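Local coordinates for MREC protein (Listeria monocytogenes, PDB 2J5U), which probably takes part in forming and maintaining bacterial cell shape, as a homooligomer built from dimers, at residues D63-S74 / N220-A229; N84-D95 / A118-S129. One frame throughout, in Å; residues are numbered along the deposited sequence.

Contact 1 (D63-S74 / N220-A229); sequences DSIRDYDPLNAS and NHVTVLKRSA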
loop_
_atom_site.group_PDB
_atom_site.type_symbol
_atom_site.label_atom_id
_atom_site.label_comp_id
_atom_site.label_asym_id
_atom_site.label_seq_id
_atom_site.Cartn_x
_atom_site.Cartn_y
_atom_site.Cartn_z
ATOM N N ASP A 63 25.224 -37.543 35.825
ATOM C CA ASP A 63 25.129 -38.181 37.132
ATOM C C ASP A 63 23.765 -37.999 37.764
ATOM O O ASP A 63 23.645 -37.408 38.840
ATOM C CB ASP A 63 26.203 -37.616 38.067
ATOM C CG ASP A 63 27.611 -37.856 37.546
ATOM O OD1 ASP A 63 27.943 -39.029 37.254
ATOM O OD2 ASP A 63 28.382 -36.879 37.427
ATOM N N SER A 64 22.738 -38.503 37.086
ATOM C CA SER A 64 21.382 -38.406 37.595
ATOM C C SER A 64 21.266 -39.255 38.861
ATOM O O SER A 64 22.170 -40.016 39.209
ATOM C CB SER A 64 20.378 -38.899 36.559
ATOM O OG SER A 64 20.329 -40.310 36.553
ATOM N N ILE A 65 20.132 -39.127 39.529
ATOM C CA ILE A 65 19.869 -39.837 40.755
ATOM C C ILE A 65 19.891 -41.364 40.635
ATOM O O ILE A 65 20.034 -42.051 41.638
ATOM C CB ILE A 65 18.513 -39.373 41.330
ATOM C CG1 ILE A 65 18.658 -39.019 42.811
ATOM C CG2 ILE A 65 17.452 -40.426 41.088
ATOM C CD1 ILE A 65 19.101 -40.139 43.673
ATOM N N ARG A 66 19.771 -41.918 39.431
ATOM C CA ARG A 66 19.771 -43.383 39.317
ATOM C C ARG A 66 21.075 -44.054 38.896
ATOM O O ARG A 66 21.170 -45.275 38.928
ATOM C CB ARG A 66 18.685 -43.847 38.352
ATOM C CG ARG A 66 17.635 -42.821 38.059
ATOM C CD ARG A 66 16.581 -43.395 37.138
ATOM N NE ARG A 66 15.910 -44.542 37.738
ATOM C CZ ARG A 66 15.996 -45.778 37.262
ATOM N NH1 ARG A 66 15.349 -46.770 37.871
ATOM N NH2 ARG A 66 16.733 -46.016 36.178
ATOM N N ASP A 67 22.077 -43.274 38.509
ATOM C CA ASP A 67 23.335 -43.857 38.054
ATOM C C ASP A 67 24.218 -44.423 39.160
ATOM O O ASP A 67 24.166 -43.969 40.300
ATOM C CB ASP A 67 24.116 -42.826 37.234
ATOM C CG ASP A 67 23.362 -42.389 35.986
ATOM O OD1 ASP A 67 22.729 -43.266 35.356
ATOM O OD2 ASP A 67 23.400 -41.186 35.630
ATOM N N TYR A 68 25.032 -45.419 38.818
ATOM C CA TYR A 68 25.933 -46.029 39.791
ATOM C C TYR A 68 26.961 -46.991 39.187
ATOM O O TYR A 68 26.757 -47.529 38.103
ATOM C CB TYR A 68 25.121 -46.777 40.852
ATOM C CG TYR A 68 24.371 -47.971 40.318
ATOM C CD1 TYR A 68 23.003 -47.908 40.086
ATOM C CD2 TYR A 68 25.041 -49.156 40.007
ATOM C CE1 TYR A 68 22.318 -48.992 39.556
ATOM C CE2 TYR A 68 24.368 -50.243 39.470
ATOM C CZ TYR A 68 23.008 -50.155 39.244
ATOM O OH TYR A 68 22.344 -51.215 38.672
ATOM N N ASP A 69 28.063 -47.198 39.905
ATOM C CA ASP A 69 29.128 -48.121 39.508
ATOM C C ASP A 69 29.039 -49.308 40.449
ATOM O O ASP A 69 29.210 -49.151 41.652
ATOM C CB ASP A 69 30.503 -47.490 39.695
ATOM C CG ASP A 69 30.802 -46.429 38.673
ATOM O OD1 ASP A 69 31.787 -45.673 38.873
ATOM O OD2 ASP A 69 30.062 -46.362 37.669
ATOM N N PRO A 70 28.770 -50.507 39.922
ATOM C CA PRO A 70 28.672 -51.689 40.787
ATOM C C PRO A 70 30.002 -52.420 40.994
ATOM O O PRO A 70 30.931 -52.282 40.196
ATOM C CB PRO A 70 27.661 -52.555 40.050
ATOM C CG PRO A 70 28.027 -52.303 38.624
ATOM C CD PRO A 70 28.221 -50.795 38.585
ATOM N N LEU A 71 30.090 -53.176 42.087
ATOM C CA LEU A 71 31.279 -53.972 42.388
ATOM C C LEU A 71 30.781 -55.295 42.945
ATOM O O LEU A 71 29.972 -55.321 43.874
ATOM C CB LEU A 71 32.170 -53.298 43.426
ATOM C CG LEU A 71 33.647 -53.705 43.351
ATOM C CD1 LEU A 71 34.369 -53.213 44.591
ATOM C CD2 LEU A 71 33.786 -55.209 43.244
ATOM N N ASN A 72 31.255 -56.395 42.372
ATOM C CA ASN A 72 30.832 -57.704 42.831
ATOM C C ASN A 72 31.617 -58.147 44.040
ATOM O O ASN A 72 32.795 -57.822 44.170
ATOM C CB ASN A 72 30.982 -58.714 41.707
ATOM C CG ASN A 72 29.894 -58.575 40.675
ATOM O OD1 ASN A 72 29.965 -59.155 39.596
ATOM N ND2 ASN A 72 28.864 -57.808 41.008
ATOM N N ALA A 73 30.959 -58.878 44.933
ATOM C CA ALA A 73 31.626 -59.367 46.129
ATOM C C ALA A 73 30.957 -60.603 46.717
ATOM O O ALA A 73 29.820 -60.936 46.388
ATOM C CB ALA A 73 31.698 -58.264 47.176
ATOM N N SER A 74 31.673 -61.284 47.598
ATOM C CA SER A 74 31.126 -62.474 48.216
ATOM C C SER A 74 31.132 -62.354 49.728
ATOM O O SER A 74 32.008 -61.724 50.316
ATOM C CB SER A 74 31.942 -63.705 47.807
ATOM O OG SER A 74 31.967 -63.854 46.400
ATOM N N ASN A 220 25.447 -65.122 49.491
ATOM C CA ASN A 220 26.755 -65.521 49.027
ATOM C C ASN A 220 27.284 -64.449 48.099
ATOM O O ASN A 220 28.152 -63.666 48.479
ATOM C CB ASN A 220 26.702 -66.841 48.286
ATOM C CG ASN A 220 28.078 -67.288 47.824
ATOM O OD1 ASN A 220 28.204 -68.115 46.921
ATOM N ND2 ASN A 220 29.124 -66.739 48.450
ATOM N N HIS A 221 26.768 -64.416 46.875
ATOM C CA HIS A 221 27.196 -63.408 45.913
ATOM C C HIS A 221 26.398 -62.135 46.106
ATOM O O HIS A 221 25.172 -62.161 46.256
ATOM C CB HIS A 221 27.073 -63.946 44.503
ATOM C CG HIS A 221 28.058 -65.030 44.217
ATOM N ND1 HIS A 221 29.414 -64.865 44.419
ATOM C CD2 HIS A 221 27.892 -66.308 43.805
ATOM C CE1 HIS A 221 30.038 -65.997 44.148
ATOM N NE2 HIS A 221 29.139 -66.887 43.772
ATOM N N VAL A 222 27.109 -61.016 46.086
ATOM C CA VAL A 222 26.505 -59.731 46.365
ATOM C C VAL A 222 27.123 -58.576 45.573
ATOM O O VAL A 222 28.244 -58.688 45.066
ATOM C CB VAL A 222 26.656 -59.500 47.883
ATOM C CG1 VAL A 222 27.205 -58.130 48.182
ATOM C CG2 VAL A 222 25.350 -59.750 48.553
ATOM N N THR A 223 26.407 -57.459 45.475
ATOM C CA THR A 223 26.924 -56.304 44.730
ATOM C C THR A 223 26.863 -54.954 45.458
ATOM O O THR A 223 25.797 -54.507 45.900
ATOM C CB THR A 223 26.200 -56.157 43.378
ATOM O OG1 THR A 223 26.294 -57.392 42.668
ATOM C CG2 THR A 223 26.849 -55.076 42.536
ATOM N N VAL A 224 28.016 -54.306 45.564
ATOM C CA VAL A 224 28.107 -53.010 46.229
ATOM C C VAL A 224 27.994 -51.893 45.185
ATOM O O VAL A 224 28.756 -51.849 44.226
ATOM C CB VAL A 224 29.450 -52.868 46.990
ATOM C CG1 VAL A 224 29.507 -51.542 47.717
ATOM C CG2 VAL A 224 29.607 -53.988 47.976
ATOM N N LEU A 225 27.037 -50.992 45.386
ATOM C CA LEU A 225 26.802 -49.881 44.468
ATOM C C LEU A 225 27.376 -48.534 44.897
ATOM O O LEU A 225 27.049 -48.024 45.958
ATOM C CB LEU A 225 25.296 -49.697 44.246
ATOM C CG LEU A 225 24.480 -50.967 44.014
ATOM C CD1 LEU A 225 23.027 -50.603 43.778
ATOM C CD2 LEU A 225 25.057 -51.736 42.837
ATOM N N LYS A 226 28.231 -47.958 44.065
ATOM C CA LYS A 226 28.771 -46.637 44.349
ATOM C C LYS A 226 27.723 -45.700 43.746
ATOM O O LYS A 226 27.330 -45.871 42.596
ATOM C CB LYS A 226 30.116 -46.442 43.645
ATOM C CG LYS A 226 30.664 -45.021 43.709
ATOM C CD LYS A 226 31.898 -44.870 42.830
ATOM C CE LYS A 226 32.411 -43.430 42.824
ATOM N NZ LYS A 226 33.626 -43.255 41.955
ATOM N N ARG A 227 27.239 -44.732 44.513
ATOM C CA ARG A 227 26.231 -43.805 43.990
ATOM C C ARG A 227 26.911 -42.729 43.157
ATOM O O ARG A 227 27.921 -42.167 43.581
ATOM C CB ARG A 227 25.445 -43.167 45.145
ATOM C CG ARG A 227 24.712 -41.893 44.793
ATOM C CD ARG A 227 23.867 -41.449 45.956
ATOM N NE ARG A 227 23.528 -40.033 45.895
ATOM C CZ ARG A 227 22.367 -39.534 46.304
ATOM N NH1 ARG A 227 22.133 -38.231 46.225
ATOM N NH2 ARG A 227 21.431 -40.344 46.779
ATOM N N SER A 228 26.368 -42.447 41.976
ATOM C CA SER A 228 26.963 -41.433 41.100
ATOM C C SER A 228 26.535 -40.034 41.489
ATOM O O SER A 228 27.348 -39.125 41.548
ATOM C CB SER A 228 26.575 -41.668 39.640
ATOM O OG SER A 228 27.077 -42.901 39.173
ATOM N N ALA A 229 25.247 -39.868 41.746
ATOM C CA ALA A 229 24.733 -38.571 42.115
ATOM C C ALA A 229 25.484 -37.989 43.299
ATOM O O ALA A 229 25.931 -38.716 44.187
ATOM C CB ALA A 229 23.258 -38.678 42.441
#
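The peptide groups of Ala73 and Val222 hold each other twice: Ala73 N gives to Val222 O over 2.7 Å, and Val222 N returns a bond to Ala73 O at 2.7 Å. They belong to the antiparallel pairing of strands 68-74 and 221-227, the first and last strands of a six-stranded barrel, so the contact closes that barrel. Leu71 with Val224 and Asp69 with Lys226 repeat this pair of reciprocal N-H...O bonds along the strands. Val222 and Val224 reach across to Ile110 and Val113 of the non-adjacent strand 108-116; compact branched side chains and the small Ala73 suit this inward face. Where it meets solvent, Asp69 and Lys226 run side by side, with Asp69 OD1 4.3 Å from Lys226 NZ, short of a salt bridge. On the other face Leu225 CD2 rests 3.7 Å from Tyr68 CE2 and 3.9 Å from Pro70 CB; Tyr68 keeps CG between its backbone N and carbonyl carbon (chi1 66°), which brings the CD2-CE2 side of the ring to that methyl at an oblique angle. Pro70 occupies a non-hydrogen-bonded pair with Leu225, where the missing amide hydrogen costs nothing toward this partner. Past the strand ends, Ser228 N still reaches Asp67 O. Arg227, extended from CG to NE, bonds several carbonyls: NH2 gives to Gly180 O of its own chain, NH1 to Ile76 O of the second subunit, and NE meets Ala229 O at 3.2 Å, nearly in the guanidinium plane.

Contact 2 (N84-D95 / A118-S129); sequences NDQVEIDKGSSD and AKSATVELLTSS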
loop_
_atom_site.group_PDB
_atom_site.type_symbol
_atom_site.label_atom_id
_atom_site.label_comp_id
_atom_site.label_asym_id
_atom_site.label_seq_id
_atom_site.Cartn_x
_atom_site.Cartn_y
_atom_site.Cartn_z
ATOM N N ASN A 84 21.081 -62.281 61.372
ATOM C CA ASN A 84 20.239 -61.326 60.665
ATOM C C ASN A 84 20.656 -59.874 60.755
ATOM O O ASN A 84 19.991 -59.000 60.210
ATOM C CB ASN A 84 18.797 -61.445 61.147
ATOM C CG ASN A 84 18.187 -62.769 60.793
ATOM O OD1 ASN A 84 18.469 -63.327 59.730
ATOM N ND2 ASN A 84 17.335 -63.281 61.669
ATOM N N ASP A 85 21.753 -59.607 61.437
ATOM C CA ASP A 85 22.192 -58.237 61.583
ATOM C C ASP A 85 23.300 -57.848 60.630
ATOM O O ASP A 85 23.331 -56.746 60.078
ATOM C CB ASP A 85 22.728 -57.989 63.002
ATOM C CG ASP A 85 21.644 -57.963 64.053
ATOM O OD1 ASP A 85 20.474 -57.660 63.709
ATOM O OD2 ASP A 85 21.971 -58.219 65.235
ATOM N N GLN A 86 24.192 -58.784 60.393
ATOM C CA GLN A 86 25.369 -58.428 59.666
ATOM C C GLN A 86 26.030 -59.534 58.874
ATOM O O GLN A 86 25.815 -60.718 59.108
ATOM C CB GLN A 86 26.264 -57.849 60.747
ATOM C CG GLN A 86 27.690 -57.670 60.533
ATOM C CD GLN A 86 28.282 -57.085 61.796
ATOM O OE1 GLN A 86 27.711 -56.163 62.379
ATOM N NE2 GLN A 86 29.421 -57.612 62.228
ATOM N N VAL A 87 26.851 -59.113 57.931
ATOM C CA VAL A 87 27.551 -60.016 57.051
ATOM C C VAL A 87 28.876 -59.346 56.674
ATOM O O VAL A 87 29.009 -58.123 56.746
ATOM C CB VAL A 87 26.655 -60.282 55.809
ATOM C CG1 VAL A 87 27.477 -60.422 54.567
ATOM C CG2 VAL A 87 25.820 -61.523 56.044
ATOM N N GLU A 88 29.868 -60.142 56.298
ATOM C CA GLU A 88 31.157 -59.586 55.911
ATOM C C GLU A 88 31.503 -59.936 54.460
ATOM O O GLU A 88 31.340 -61.081 54.041
ATOM C CB GLU A 88 32.225 -60.113 56.836
ATOM C CG GLU A 88 33.415 -59.230 56.913
ATOM C CD GLU A 88 33.802 -58.936 58.352
ATOM O OE1 GLU A 88 34.956 -58.477 58.582
ATOM O OE2 GLU A 88 32.946 -59.162 59.246
ATOM N N ILE A 89 31.970 -58.959 53.689
ATOM C CA ILE A 89 32.299 -59.225 52.296
ATOM C C ILE A 89 33.788 -59.111 52.008
ATOM O O ILE A 89 34.522 -58.455 52.748
ATOM C CB ILE A 89 31.506 -58.302 51.342
ATOM C CG1 ILE A 89 31.798 -56.833 51.662
ATOM C CG2 ILE A 89 30.016 -58.615 51.452
ATOM C CD1 ILE A 89 31.078 -55.868 50.758
ATOM N N ASP A 90 34.220 -59.754 50.923
ATOM C CA ASP A 90 35.625 -59.785 50.529
ATOM C C ASP A 90 36.154 -58.579 49.755
ATOM O O ASP A 90 37.202 -58.656 49.101
ATOM C CB ASP A 90 35.919 -61.072 49.741
ATOM C CG ASP A 90 35.146 -61.157 48.428
ATOM O OD1 ASP A 90 35.277 -62.189 47.736
ATOM O OD2 ASP A 90 34.412 -60.205 48.083
ATOM N N LYS A 91 35.438 -57.465 49.812
ATOM C CA LYS A 91 35.907 -56.264 49.139
ATOM C C LYS A 91 35.936 -55.154 50.170
ATOM O O LYS A 91 35.105 -55.125 51.076
ATOM C CB LYS A 91 34.994 -55.898 47.966
ATOM C CG LYS A 91 35.093 -56.863 46.786
ATOM C CD LYS A 91 36.394 -56.682 46.013
ATOM C CE LYS A 91 37.068 -58.022 45.722
ATOM N NZ LYS A 91 36.103 -59.054 45.271
ATOM N N GLY A 92 36.903 -54.254 50.041
ATOM C CA GLY A 92 37.015 -53.167 50.990
ATOM C C GLY A 92 37.510 -51.847 50.437
ATOM O O GLY A 92 37.374 -51.541 49.263
ATOM N N SER A 93 38.080 -51.058 51.331
ATOM C CA SER A 93 38.613 -49.748 51.022
ATOM C C SER A 93 39.441 -49.697 49.753
ATOM O O SER A 93 39.201 -48.870 48.887
ATOM C CB SER A 93 39.462 -49.264 52.191
ATOM O OG SER A 93 40.107 -48.048 51.877
ATOM N N SER A 94 40.422 -50.577 49.638
ATOM C CA SER A 94 41.281 -50.566 48.465
ATOM C C SER A 94 40.567 -50.994 47.188
ATOM O O SER A 94 41.128 -50.899 46.104
ATOM C CB SER A 94 42.512 -51.440 48.706
ATOM O OG SER A 94 42.138 -52.764 49.027
ATOM N N ASP A 95 39.332 -51.462 47.315
ATOM C CA ASP A 95 38.553 -51.873 46.158
ATOM C C ASP A 95 37.532 -50.785 45.856
ATOM O O ASP A 95 36.731 -50.908 44.941
ATOM C CB ASP A 95 37.835 -53.196 46.428
ATOM C CG ASP A 95 38.797 -54.342 46.727
ATOM O OD1 ASP A 95 38.753 -54.887 47.857
ATOM O OD2 ASP A 95 39.597 -54.698 45.830
ATOM N N ALA A 118 40.821 -52.570 54.794
ATOM C CA ALA A 118 41.512 -52.462 53.518
ATOM C C ALA A 118 40.963 -53.406 52.466
ATOM O O ALA A 118 40.703 -52.999 51.337
ATOM C CB ALA A 118 42.999 -52.708 53.703
ATOM N N LYS A 119 40.766 -54.664 52.840
ATOM C CA LYS A 119 40.286 -55.642 51.881
ATOM C C LYS A 119 38.986 -56.355 52.212
ATOM O O LYS A 119 38.662 -57.376 51.608
ATOM C CB LYS A 119 41.384 -56.669 51.616
ATOM C CG LYS A 119 42.554 -56.113 50.818
ATOM C CD LYS A 119 43.371 -57.235 50.198
ATOM C CE LYS A 119 44.228 -56.741 49.034
ATOM N NZ LYS A 119 45.207 -55.677 49.430
ATOM N N SER A 120 38.228 -55.826 53.161
ATOM C CA SER A 120 36.961 -56.456 53.511
ATOM C C SER A 120 36.113 -55.404 54.166
ATOM O O SER A 120 36.618 -54.331 54.488
ATOM C CB SER A 120 37.176 -57.641 54.462
ATOM O OG SER A 120 37.801 -57.248 55.668
ATOM N N ALA A 121 34.831 -55.699 54.351
ATOM C CA ALA A 121 33.934 -54.742 54.969
ATOM C C ALA A 121 32.699 -55.402 55.558
ATOM O O ALA A 121 32.328 -56.515 55.188
ATOM C CB ALA A 121 33.526 -53.702 53.962
ATOM N N THR A 122 32.059 -54.685 56.472
ATOM C CA THR A 122 30.866 -55.153 57.153
ATOM C C THR A 122 29.655 -54.494 56.524
ATOM O O THR A 122 29.693 -53.309 56.207
ATOM C CB THR A 122 30.915 -54.755 58.654
ATOM O OG1 THR A 122 32.063 -55.348 59.269
ATOM C CG2 THR A 122 29.677 -55.214 59.386
ATOM N N VAL A 123 28.582 -55.249 56.324
ATOM C CA VAL A 123 27.381 -54.654 55.782
ATOM C C VAL A 123 26.202 -55.026 56.677
ATOM O O VAL A 123 26.027 -56.186 57.083
ATOM C CB VAL A 123 27.128 -55.049 54.265
ATOM C CG1 VAL A 123 28.262 -55.851 53.735
ATOM C CG2 VAL A 123 25.826 -55.780 54.096
ATOM N N GLU A 124 25.417 -54.007 57.011
ATOM C CA GLU A 124 24.256 -54.170 57.856
ATOM C C GLU A 124 23.070 -54.513 56.981
ATOM O O GLU A 124 22.746 -53.775 56.054
ATOM C CB GLU A 124 24.003 -52.879 58.623
ATOM C CG GLU A 124 22.765 -52.911 59.467
ATOM C CD GLU A 124 22.948 -52.172 60.769
ATOM O OE1 GLU A 124 23.850 -52.574 61.550
ATOM O OE2 GLU A 124 22.191 -51.198 61.012
ATOM N N LEU A 125 22.425 -55.631 57.290
ATOM C CA LEU A 125 21.281 -56.121 56.532
ATOM C C LEU A 125 19.955 -55.444 56.854
ATOM O O LEU A 125 19.759 -54.928 57.950
ATOM C CB LEU A 125 21.127 -57.622 56.762
ATOM C CG LEU A 125 22.357 -58.478 56.466
ATOM C CD1 LEU A 125 22.055 -59.907 56.846
ATOM C CD2 LEU A 125 22.737 -58.371 55.003
ATOM N N LEU A 126 19.036 -55.457 55.897
ATOM C CA LEU A 126 17.735 -54.855 56.117
ATOM C C LEU A 126 17.084 -55.519 57.321
ATOM O O LEU A 126 16.414 -54.851 58.113
ATOM C CB LEU A 126 16.844 -55.018 54.881
ATOM C CG LEU A 126 17.283 -54.202 53.663
ATOM C CD1 LEU A 126 16.373 -54.454 52.462
ATOM C CD2 LEU A 126 17.244 -52.736 54.047
ATOM N N THR A 127 17.306 -56.826 57.468
ATOM C CA THR A 127 16.726 -57.588 58.580
ATOM C C THR A 127 17.351 -57.280 59.945
ATOM O O THR A 127 16.971 -57.870 60.951
ATOM C CB THR A 127 16.839 -59.122 58.350
ATOM O OG1 THR A 127 18.211 -59.477 58.145
ATOM C CG2 THR A 127 16.025 -59.549 57.149
ATOM N N SER A 128 18.305 -56.359 59.981
ATOM C CA SER A 128 18.968 -56.002 61.228
ATOM C C SER A 128 18.030 -55.597 62.359
ATOM O O SER A 128 16.932 -55.086 62.124
ATOM C CB SER A 128 19.955 -54.870 60.986
ATOM O OG SER A 128 20.520 -54.431 62.204
ATOM N N SER A 129 18.480 -55.817 63.589
ATOM C CA SER A 129 17.691 -55.461 64.762
ATOM C C SER A 129 18.004 -54.055 65.271
ATOM O O SER A 129 17.511 -53.657 66.325
ATOM C CB SER A 129 17.914 -56.473 65.887
ATOM O OG SER A 129 19.283 -56.549 66.232
#
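Strands 86-89 and 121-125 run antiparallel, their axes 4.8 Å apart at the closest and 148° between their directions. Val87 with Val123 and Ile89 with Ala121 form the hydrogen-bonded pairs, and Leu125 N extends the pairing to Asp85 O. Beyond it a type I turn, Leu125 to Ser128, and the Ser129 that follows are tied back to 84-95 by bonds that each use at least one side-chain atom. Asp85 OD1 takes two bonds on its syn side and from one face of the carboxylate, from Ser129 N at 2.7 Å and from Ser129 OG at 3.0 Å. Thr127 OG1 gives to Asn84 O at 2.8 Å; threonine, with its hydroxyl on the beta carbon, suits a place so close to a main-chain carbonyl. At the other end Ala118 O is likewise held twice, by Ser94 N in the carbonyl plane and by Ser94 OG (2.7 Å) from 46° above it; Ser94 OG sits between its own N and carbonyl carbon (chi1 58°), which keeps it close to the same acceptor. Gly92, lacking a side chain, lets its CA come 3.6 Å from Ser120 N. Between these ends the side chains of Ile89 and Val123 cross at about a right angle, CG2 of Ile89 meeting CG1 of Val123, while Thr122 CG2 lies 3.4 Å from Gln86 CD on the opposite face. In the six-stranded antiparallel barrel, strand 68-77 flanks 86-89, with Val87 against Val75, and 108-116 flanks 121-125, with Ala121 against Thr116.

After helix 31-58 the chain enters the barrel through 63-74, whose partner 220-229 comes near the end of the modelled chain. Contact 1 therefore closes a very long loop, spanning the rest of the first barrel and the whole second barrel, from strand 135-139 to strand 205-212. Contact 2 closes a much shorter one, around strands 102-105 and 108-116, and lies wholly within the longer loop; the two do not cross. Strands 68-77 and 86-89 are sheet neighbours, which brings the contacts together: Ser74 N probably bonds to Asp90 OD2 at 3.0 Å, and Leu71 CD1 packs on Asp95 O. With that pairing between them, they make four consecutive strands of the six, in the order 221-227, 68-77, 86-89, 121-125.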